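Local coordinates for protein alpha-galacturonidase (Bacillus subtilis, PDB 3FEF) that hydrolyses alpha-1,4-linked galacturonate, probably di-galacturonate in nature, to release alpha-D-galacturonate, using NAD(+) and a manganese ion as cofactors, at residues F207-K212 with G379-G384; G351-L356 with A360-N365; L202-F207 with A274-G279. All blocks are in the same frame, centred on the assembly; numbering follows the deposited sequence.

In the fold
Interactions 1 and 3 share Phe207, where the beta turn of 202-207 runs into strand 207-215. Its side chain lies nearly parallel against Phe276 in interaction 3 and takes the indole N-H of Trp209, which meets Leu381 in interaction 1; their centres are about 11 Å apart. The centre of interaction 2 is about 10 Å from that of interaction 1, and a probable hydrogen bond, Leu354 N to Gly379 O at 3.0 Å, joins them. A similar probable bond, Glu363 N to Gly203 O at 2.9 Å, ties it to interaction 3. Only interaction 3 reaches the metal, through His206; in interaction 1 the Trp209 side chain is about 14 Å from the magnesium.

Interaction 1 of 3, residues F207-K212 with G379-G384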
loop_
_atom_site.group_PDB
_atom_site.type_symbol
_atom_site.label_atom_id
_atom_site.label_comp_id
_atom_site.label_asym_id
_atom_site.label_seq_id
_atom_site.Cartn_x
_atom_site.Cartn_y
_atom_site.Cartn_z
ATOM N N PHE A 207 17.521 -14.808 -11.130
ATOM C CA PHE A 207 18.094 -13.505 -10.785
ATOM C C PHE A 207 17.868 -13.300 -9.278
ATOM O O PHE A 207 17.230 -12.336 -8.850
ATOM C CB PHE A 207 17.415 -12.395 -11.589
ATOM C CG PHE A 207 18.180 -11.080 -11.607
ATOM C CD1 PHE A 207 19.497 -11.026 -12.073
ATOM C CD2 PHE A 207 17.574 -9.904 -11.177
ATOM C CE1 PHE A 207 20.203 -9.815 -12.100
ATOM C CE2 PHE A 207 18.268 -8.702 -11.194
ATOM C CZ PHE A 207 19.591 -8.660 -11.663
ATOM N N THR A 208 18.379 -14.259 -8.505
ATOM C CA THR A 208 18.266 -14.314 -7.067
ATOM C C THR A 208 19.551 -13.851 -6.390
ATOM O O THR A 208 20.650 -14.019 -6.929
ATOM C CB THR A 208 18.007 -15.763 -6.606
ATOM O OG1 THR A 208 18.773 -16.644 -7.434
ATOM C CG2 THR A 208 16.537 -16.124 -6.744
ATOM N N TRP A 209 19.408 -13.285 -5.193
ATOM C CA TRP A 209 20.525 -12.675 -4.505
ATOM C C TRP A 209 20.509 -13.041 -3.037
ATOM O O TRP A 209 19.448 -13.164 -2.410
ATOM C CB TRP A 209 20.463 -11.148 -4.663
ATOM C CG TRP A 209 20.576 -10.757 -6.107
ATOM C CD1 TRP A 209 19.607 -10.862 -7.066
ATOM C CD2 TRP A 209 21.737 -10.224 -6.760
ATOM N NE1 TRP A 209 20.096 -10.428 -8.276
ATOM C CE2 TRP A 209 21.398 -10.026 -8.116
ATOM C CE3 TRP A 209 23.028 -9.898 -6.329
ATOM C CZ2 TRP A 209 22.304 -9.521 -9.046
ATOM C CZ3 TRP A 209 23.932 -9.390 -7.253
ATOM C CH2 TRP A 209 23.571 -9.206 -8.594
ATOM N N ILE A 210 21.697 -13.176 -2.480
ATOM C CA ILE A 210 21.826 -13.487 -1.080
ATOM C C ILE A 210 22.402 -12.285 -0.390
ATOM O O ILE A 210 23.531 -11.871 -0.663
ATOM C CB ILE A 210 22.724 -14.738 -0.876
ATOM C CG1 ILE A 210 22.050 -15.950 -1.519
ATOM C CG2 ILE A 210 23.000 -14.953 0.606
ATOM C CD1 ILE A 210 22.963 -17.255 -1.635
ATOM N N THR A 211 21.615 -11.710 0.510
ATOM C CA THR A 211 22.015 -10.495 1.202
ATOM C C THR A 211 22.526 -10.802 2.622
ATOM O O THR A 211 23.135 -9.954 3.265
ATOM C CB THR A 211 20.825 -9.534 1.283
ATOM O OG1 THR A 211 19.740 -10.199 1.938
ATOM C CG2 THR A 211 20.371 -9.158 -0.101
ATOM N N LYS A 212 22.259 -12.011 3.109
ATOM C CA LYS A 212 22.788 -12.461 4.391
ATOM C C LYS A 212 22.988 -13.957 4.275
ATOM O O LYS A 212 22.208 -14.644 3.609
ATOM C CB LYS A 212 21.810 -12.202 5.544
ATOM C CG LYS A 212 21.263 -10.795 5.664
ATOM C CD LYS A 212 19.945 -10.837 6.454
ATOM C CE LYS A 212 19.342 -9.452 6.649
ATOM N NZ LYS A 212 17.862 -9.509 6.912
ATOM N N GLY A 379 13.289 -8.776 3.112
ATOM C CA GLY A 379 13.880 -7.447 2.978
ATOM C C GLY A 379 14.067 -6.972 1.542
ATOM O O GLY A 379 13.319 -7.366 0.663
ATOM N N ALA A 380 15.057 -6.102 1.335
ATOM C CA ALA A 380 15.313 -5.434 0.059
ATOM C C ALA A 380 16.539 -5.984 -0.679
ATOM O O ALA A 380 17.490 -6.446 -0.071
ATOM C CB ALA A 380 15.512 -3.894 0.286
ATOM N N LEU A 381 16.519 -5.874 -2.001
ATOM C CA LEU A 381 17.694 -6.128 -2.828
ATOM C C LEU A 381 18.615 -4.917 -2.766
ATOM O O LEU A 381 18.204 -3.866 -2.304
ATOM C CB LEU A 381 17.235 -6.355 -4.269
ATOM C CG LEU A 381 16.393 -7.642 -4.476
ATOM C CD1 LEU A 381 15.461 -7.508 -5.690
ATOM C CD2 LEU A 381 17.308 -8.845 -4.624
ATOM N N PRO A 382 19.872 -5.054 -3.213
ATOM C CA PRO A 382 20.640 -3.823 -3.457
ATOM C C PRO A 382 19.879 -2.948 -4.454
ATOM O O PRO A 382 19.199 -3.468 -5.341
ATOM C CB PRO A 382 21.920 -4.328 -4.123
ATOM C CG PRO A 382 22.084 -5.732 -3.613
ATOM C CD PRO A 382 20.678 -6.273 -3.388
ATOM N N LYS A 383 20.027 -1.635 -4.335
ATOM C CA LYS A 383 19.232 -0.708 -5.124
ATOM C C LYS A 383 19.402 -0.923 -6.643
ATOM O O LYS A 383 18.408 -0.983 -7.398
ATOM C CB LYS A 383 19.545 0.732 -4.708
ATOM C CG LYS A 383 18.807 1.792 -5.530
ATOM C CD LYS A 383 17.312 1.696 -5.351
ATOM C CE LYS A 383 16.933 1.911 -3.888
ATOM N NZ LYS A 383 15.498 1.521 -3.696
ATOM N N GLY A 384 20.647 -1.094 -7.085
ATOM C CA GLY A 384 20.908 -1.385 -8.503
ATOM C C GLY A 384 20.198 -2.643 -8.994
ATOM O O GLY A 384 19.708 -2.709 -10.123
#
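Trp209 and Leu381 meet at about a right angle, the leucine directing one methyl at the root of the indole. That methyl, Leu381 CD2, lies 3.9 Å from Trp209 CB and equally far from Trp209 CD1, so it sits against the start of the side chain and the pyrrole part of the ring, which it approaches obliquely. Trp209 points from its strand toward the 379-384 segment. Its CG stands anti to its own carbonyl carbon (chi1 -62°), and the indole runs back along the strand toward Phe207. There Trp209 NE1 lies 3.6 Å above the plane of the Phe207 ring, over its centre, while Phe207 CD2 is at the indole edge: a T-shaped pair that directs the N-H of a buried tryptophan at an aromatic face.

Two residues on, at a corner of the chain, Thr211 points across, using its methyl. Thr211 CG2 comes within 4.0 Å of Ala380 O and 4.4 Å of Pro382 CD. Its hydroxyl is hydrogen-bonded to Asn200 on the neighbouring strand 197-202, so a beta-branched threonine suits this place by serving both sides. Pro382 occupies the N-cap position of helix 383-405; its ring leaves it without a backbone N-H to satisfy, and it presents CH2 groups to the strand. Ala264 packs against Trp209, Thr211 and Pro382.

The loop leading into the helix is held to the strand by apolar contact of methyl, methylene and indole carbon, while the Thr211 hydroxyl bonds Asn200 and the Trp209 N-H faces the Phe207 ring. The hold is of van der Waals and hydrophobic character and weakly directional.

Interaction 2 of 3, residues G351-L356 with A360-N365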
loop_
_atom_site.group_PDB
_atom_site.type_symbol
_atom_site.label_atom_id
_atom_site.label_comp_id
_atom_site.label_asym_id
_atom_site.label_seq_id
_atom_site.Cartn_x
_atom_site.Cartn_y
_atom_site.Cartn_z
ATOM N N GLY A 351 4.816 -8.923 -0.013
ATOM C CA GLY A 351 5.681 -8.188 0.890
ATOM C C GLY A 351 6.985 -8.892 1.218
ATOM O O GLY A 351 7.830 -8.322 1.900
ATOM N N GLN A 352 7.161 -10.134 0.767
ATOM C CA GLN A 352 8.366 -10.875 1.156
ATOM C C GLN A 352 9.604 -10.313 0.461
ATOM O O GLN A 352 10.727 -10.583 0.868
ATOM C CB GLN A 352 8.243 -12.399 0.907
ATOM C CG GLN A 352 8.061 -12.861 -0.540
ATOM C CD GLN A 352 6.587 -13.060 -0.901
ATOM O OE1 GLN A 352 5.731 -12.378 -0.375
ATOM N NE2 GLN A 352 6.303 -13.990 -1.811
ATOM N N VAL A 353 9.396 -9.589 -0.626
ATOM C CA VAL A 353 10.489 -8.799 -1.196
ATOM C C VAL A 353 10.032 -7.362 -1.261
ATOM O O VAL A 353 9.005 -7.064 -1.874
ATOM C CB VAL A 353 10.932 -9.233 -2.596
ATOM C CG1 VAL A 353 11.999 -8.246 -3.108
ATOM C CG2 VAL A 353 11.517 -10.692 -2.585
ATOM N N LEU A 354 10.792 -6.481 -0.622
ATOM C CA LEU A 354 10.435 -5.051 -0.543
ATOM C C LEU A 354 10.575 -4.304 -1.862
ATOM O O LEU A 354 11.501 -4.567 -2.620
ATOM C CB LEU A 354 11.308 -4.338 0.522
ATOM C CG LEU A 354 11.034 -4.674 1.986
ATOM C CD1 LEU A 354 11.889 -3.820 2.999
ATOM C CD2 LEU A 354 9.545 -4.511 2.254
ATOM N N ASN A 355 9.683 -3.335 -2.094
ATOM C CA ASN A 355 9.780 -2.421 -3.239
ATOM C C ASN A 355 9.617 -3.090 -4.601
ATOM O O ASN A 355 10.104 -2.580 -5.593
ATOM C CB ASN A 355 11.115 -1.641 -3.234
ATOM C CG ASN A 355 11.461 -1.065 -1.882
ATOM O OD1 ASN A 355 10.604 -0.537 -1.165
ATOM N ND2 ASN A 355 12.731 -1.157 -1.523
ATOM N N LEU A 356 8.967 -4.243 -4.652
ATOM C CA LEU A 356 8.725 -4.928 -5.928
ATOM C C LEU A 356 7.229 -5.092 -6.032
ATOM O O LEU A 356 6.576 -5.278 -5.017
ATOM C CB LEU A 356 9.417 -6.299 -5.954
ATOM C CG LEU A 356 10.664 -6.566 -6.817
ATOM C CD1 LEU A 356 11.621 -5.396 -6.898
ATOM C CD2 LEU A 356 11.399 -7.822 -6.367
ATOM N N ALA A 360 3.477 -10.078 -8.200
ATOM C CA ALA A 360 4.503 -10.566 -9.105
ATOM C C ALA A 360 5.152 -11.789 -8.444
ATOM O O ALA A 360 5.225 -11.871 -7.228
ATOM C CB ALA A 360 5.528 -9.492 -9.392
ATOM N N ILE A 361 5.580 -12.738 -9.263
ATOM C CA ILE A 361 6.230 -13.963 -8.796
ATOM C C ILE A 361 7.670 -13.670 -8.391
ATOM O O ILE A 361 8.498 -13.355 -9.242
ATOM C CB ILE A 361 6.247 -15.031 -9.924
ATOM C CG1 ILE A 361 4.827 -15.222 -10.483
ATOM C CG2 ILE A 361 6.856 -16.390 -9.418
ATOM C CD1 ILE A 361 3.804 -15.528 -9.418
ATOM N N VAL A 362 7.950 -13.754 -7.092
ATOM C CA VAL A 362 9.308 -13.597 -6.579
ATOM C C VAL A 362 9.814 -14.891 -5.887
ATOM O O VAL A 362 9.020 -15.731 -5.433
ATOM C CB VAL A 362 9.374 -12.378 -5.627
ATOM C CG1 VAL A 362 9.008 -11.059 -6.403
ATOM C CG2 VAL A 362 8.385 -12.572 -4.485
ATOM N N GLU A 363 11.128 -15.056 -5.836
ATOM C CA GLU A 363 11.747 -16.188 -5.164
ATOM C C GLU A 363 12.318 -15.775 -3.803
ATOM O O GLU A 363 13.177 -14.897 -3.742
ATOM C CB GLU A 363 12.869 -16.779 -6.068
ATOM C CG GLU A 363 13.503 -18.110 -5.568
ATOM C CD GLU A 363 14.209 -18.915 -6.678
ATOM O OE1 GLU A 363 14.015 -18.620 -7.886
ATOM O OE2 GLU A 363 14.943 -19.880 -6.342
ATOM N N THR A 364 11.814 -16.389 -2.722
ATOM C CA THR A 364 12.362 -16.224 -1.365
ATOM C C THR A 364 12.260 -17.545 -0.627
ATOM O O THR A 364 11.662 -18.505 -1.129
ATOM C CB THR A 364 11.581 -15.198 -0.496
ATOM O OG1 THR A 364 10.239 -15.655 -0.318
ATOM C CG2 THR A 364 11.560 -13.817 -1.135
ATOM N N ASN A 365 12.850 -17.594 0.563
ATOM C CA ASN A 365 12.539 -18.664 1.495
ATOM C C ASN A 365 11.072 -18.650 1.871
ATOM O O ASN A 365 10.427 -17.592 1.868
ATOM C CB ASN A 365 13.399 -18.558 2.746
ATOM C CG ASN A 365 14.820 -18.992 2.485
ATOM O OD1 ASN A 365 15.071 -19.828 1.608
ATOM N ND2 ASN A 365 15.755 -18.411 3.201
HETATM O O HOH W 1 8.315 -15.860 -2.498
#
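The carboxamide of Gln352 is the flat group that meets the strand: its NE2 lies 3.7 Å from the methyl Val362 CG2, and its CD is 4.0 Å from the same carbon. Each end of the amide has polar partners. Gln352 NE2 donates to a water at 2.8 Å and also bonds Pro348 O, while OE1 accepts from the backbone N of Gln350. The amide is thus gripped at both ends, which fixes its rotation.

The water donates in turn to Val362 O and to Thr364 OG1, the latter at 2.9 Å, and so bridges the glutamine to the strand. Thr364 OG1 donates to Asn365 O from above the carbonyl plane, 39° out of it. Gln352 crosses Thr364 at about a right angle, its CG 3.5 Å from Thr364 OG1; it reaches there with CG set between its backbone N and carbonyl carbon (chi1 63°) and a bend at chi2.

Beside this polar patch the contact is aliphatic. Val353 CG2 presses on Thr364 CG2 at 3.4 Å, tighter than usual van der Waals contact, and also meets Val362 CB. Leu356 CD2 closes the other end against Val362 CG1 at 4.0 Å. Branched side chains suit the strand here, alternate residues Val362 and Thr364 pointing to the loop, while Glu363 turns the other way to bond Asn344 and Asn346.

This is a beta hairpin with a long connection between its adjacent antiparallel strands, 341-348 and 361-369, the connection folded back over one face of their three-stranded sheet.

Interaction 3 of 3, residues L202-F207 with A274-G279; sequences LGINHF and AEFLPG. With MG (magnesium ion), chain G.
Phe276, in the loop after helix 270-273, packs against the type II beta turn Ile204-Phe207, which joins two antiparallel strands and carries the metal ligand His206. Along that loop Glu275 comes first, turning its carboxylate to the backbone N-H groups of Val107 and Gly108.

Phe276 follows and is the centre of the contact. Its ring lies nearly parallel to that of Phe207 (planes at 11°, centroids 4.7 Å apart), but slid so far that the rings barely overlap. Instead, Phe207 CB sits over the Phe276 face, 3.6 Å from its centroid, in a CH-pi contact. With its CG anti to the backbone N (chi1 -164°), the Phe207 ring runs on to Phe276 CB, 3.4 Å from CD1 of Phe207. Ile204 CD1 and His206 CB meet other parts of the ring, and Phe276 CE2 lies 3.4 Å from His206 O. A flat, apolar phenylalanine can thus underlie the whole turn. Next in sequence, Leu277 packs on Leu258 and Leu388.

His206 CB touches Phe276, whereas the imidazole leads away to the magnesium, at the site that manganese probably fills in the active enzyme. Thr110 holds ND1, Cys169 is the second protein ligand, and His206 NE2 binds the ion at 2.3 Å.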
loop_
_atom_site.group_PDB
_atom_site.type_symbol
_atom_site.label_atom_id
_atom_site.label_comp_id
_atom_site.label_asym_id
_atom_site.label_seq_id
_atom_site.Cartn_x
_atom_site.Cartn_y
_atom_site.Cartn_z
ATOM N N LEU A 202 16.662 -13.816 -2.216
ATOM C CA LEU A 202 15.542 -13.041 -2.715
ATOM C C LEU A 202 15.792 -12.511 -4.121
ATOM O O LEU A 202 16.937 -12.323 -4.542
ATOM C CB LEU A 202 15.175 -11.916 -1.737
ATOM C CG LEU A 202 16.159 -10.755 -1.460
ATOM C CD1 LEU A 202 15.412 -9.528 -0.942
ATOM C CD2 LEU A 202 17.238 -11.150 -0.449
ATOM N N GLY A 203 14.709 -12.281 -4.858
ATOM C CA GLY A 203 14.826 -11.838 -6.239
ATOM C C GLY A 203 13.715 -12.435 -7.076
ATOM O O GLY A 203 12.609 -12.673 -6.599
ATOM N N ILE A 204 13.995 -12.640 -8.343
ATOM C CA ILE A 204 13.073 -13.348 -9.206
ATOM C C ILE A 204 13.896 -14.518 -9.737
ATOM O O ILE A 204 15.133 -14.482 -9.682
ATOM C CB ILE A 204 12.607 -12.462 -10.362
ATOM C CG1 ILE A 204 13.812 -11.925 -11.128
ATOM C CG2 ILE A 204 11.754 -11.294 -9.838
ATOM C CD1 ILE A 204 13.440 -10.924 -12.247
ATOM N N ASN A 205 13.224 -15.546 -10.238
ATOM C CA ASN A 205 13.902 -16.765 -10.695
ATOM C C ASN A 205 15.084 -16.511 -11.651
ATOM O O ASN A 205 14.982 -15.714 -12.584
ATOM C CB ASN A 205 12.879 -17.719 -11.343
ATOM C CG ASN A 205 13.479 -19.084 -11.669
ATOM O OD1 ASN A 205 13.971 -19.816 -10.782
ATOM N ND2 ASN A 205 13.478 -19.415 -12.938
ATOM N N HIS A 206 16.198 -17.198 -11.417
ATOM C CA HIS A 206 17.450 -16.999 -12.176
ATOM C C HIS A 206 18.123 -15.651 -11.961
ATOM O O HIS A 206 19.168 -15.380 -12.549
ATOM C CB HIS A 206 17.259 -17.269 -13.684
ATOM C CG HIS A 206 16.922 -18.694 -13.993
ATOM N ND1 HIS A 206 16.281 -19.080 -15.146
ATOM C CD2 HIS A 206 17.092 -19.822 -13.263
ATOM C CE1 HIS A 206 16.107 -20.391 -15.134
ATOM N NE2 HIS A 206 16.597 -20.865 -14.003
ATOM N N PHE A 207 17.521 -14.808 -11.130
ATOM C CA PHE A 207 18.094 -13.505 -10.785
ATOM C C PHE A 207 17.868 -13.300 -9.278
ATOM O O PHE A 207 17.230 -12.336 -8.850
ATOM C CB PHE A 207 17.415 -12.395 -11.589
ATOM C CG PHE A 207 18.180 -11.080 -11.607
ATOM C CD1 PHE A 207 19.497 -11.026 -12.073
ATOM C CD2 PHE A 207 17.574 -9.904 -11.177
ATOM C CE1 PHE A 207 20.203 -9.815 -12.100
ATOM C CE2 PHE A 207 18.268 -8.702 -11.194
ATOM C CZ PHE A 207 19.591 -8.660 -11.663
ATOM N N ALA A 274 23.983 -13.822 -16.497
ATOM C CA ALA A 274 24.489 -13.069 -17.637
ATOM C C ALA A 274 23.377 -12.484 -18.509
ATOM O O ALA A 274 23.600 -11.532 -19.222
ATOM C CB ALA A 274 25.415 -13.937 -18.479
ATOM N N GLU A 275 22.175 -13.032 -18.449
ATOM C CA GLU A 275 21.140 -12.565 -19.365
ATOM C C GLU A 275 20.318 -11.384 -18.829
ATOM O O GLU A 275 19.485 -10.831 -19.559
ATOM C CB GLU A 275 20.210 -13.720 -19.720
ATOM C CG GLU A 275 20.950 -15.017 -20.018
ATOM C CD GLU A 275 20.108 -15.974 -20.826
ATOM O OE1 GLU A 275 19.179 -16.594 -20.252
ATOM O OE2 GLU A 275 20.369 -16.093 -22.043
ATOM N N PHE A 276 20.535 -11.011 -17.565
ATOM C CA PHE A 276 19.662 -10.026 -16.901
ATOM C C PHE A 276 20.175 -8.594 -16.935
ATOM O O PHE A 276 19.435 -7.684 -16.590
ATOM C CB PHE A 276 19.376 -10.411 -15.438
ATOM C CG PHE A 276 18.372 -11.516 -15.291
ATOM C CD1 PHE A 276 17.051 -11.235 -15.014
ATOM C CD2 PHE A 276 18.757 -12.837 -15.433
ATOM C CE1 PHE A 276 16.141 -12.239 -14.877
ATOM C CE2 PHE A 276 17.838 -13.850 -15.321
ATOM C CZ PHE A 276 16.527 -13.553 -15.037
ATOM N N LEU A 277 21.432 -8.393 -17.322
ATOM C CA LEU A 277 22.020 -7.056 -17.281
ATOM C C LEU A 277 23.066 -6.789 -18.329
ATOM O O LEU A 277 23.601 -7.705 -18.924
ATOM C CB LEU A 277 22.616 -6.736 -15.904
ATOM C CG LEU A 277 23.164 -7.817 -14.972
ATOM C CD1 LEU A 277 24.038 -8.826 -15.689
ATOM C CD2 LEU A 277 23.915 -7.124 -13.831
ATOM N N PRO A 278 23.366 -5.501 -18.550
ATOM C CA PRO A 278 24.456 -5.095 -19.433
ATOM C C PRO A 278 25.783 -5.648 -18.921
ATOM O O PRO A 278 26.053 -5.598 -17.716
ATOM C CB PRO A 278 24.465 -3.559 -19.295
ATOM C CG PRO A 278 23.106 -3.212 -18.838
ATOM C CD PRO A 278 22.683 -4.345 -17.949
ATOM N N GLY A 279 26.605 -6.159 -19.824
ATOM C CA GLY A 279 27.949 -6.584 -19.471
ATOM C C GLY A 279 28.667 -7.110 -20.696
ATOM O O GLY A 279 28.056 -7.286 -21.740
HETATM MG MG MG G . 16.194 -22.866 -12.940
HETATM O O HOH W 2 18.217 -23.981 -13.314
HETATM O O HOH W 3 15.845 -25.048 -12.075
HETATM O O HOH W 4 13.939 -22.294 -13.187
#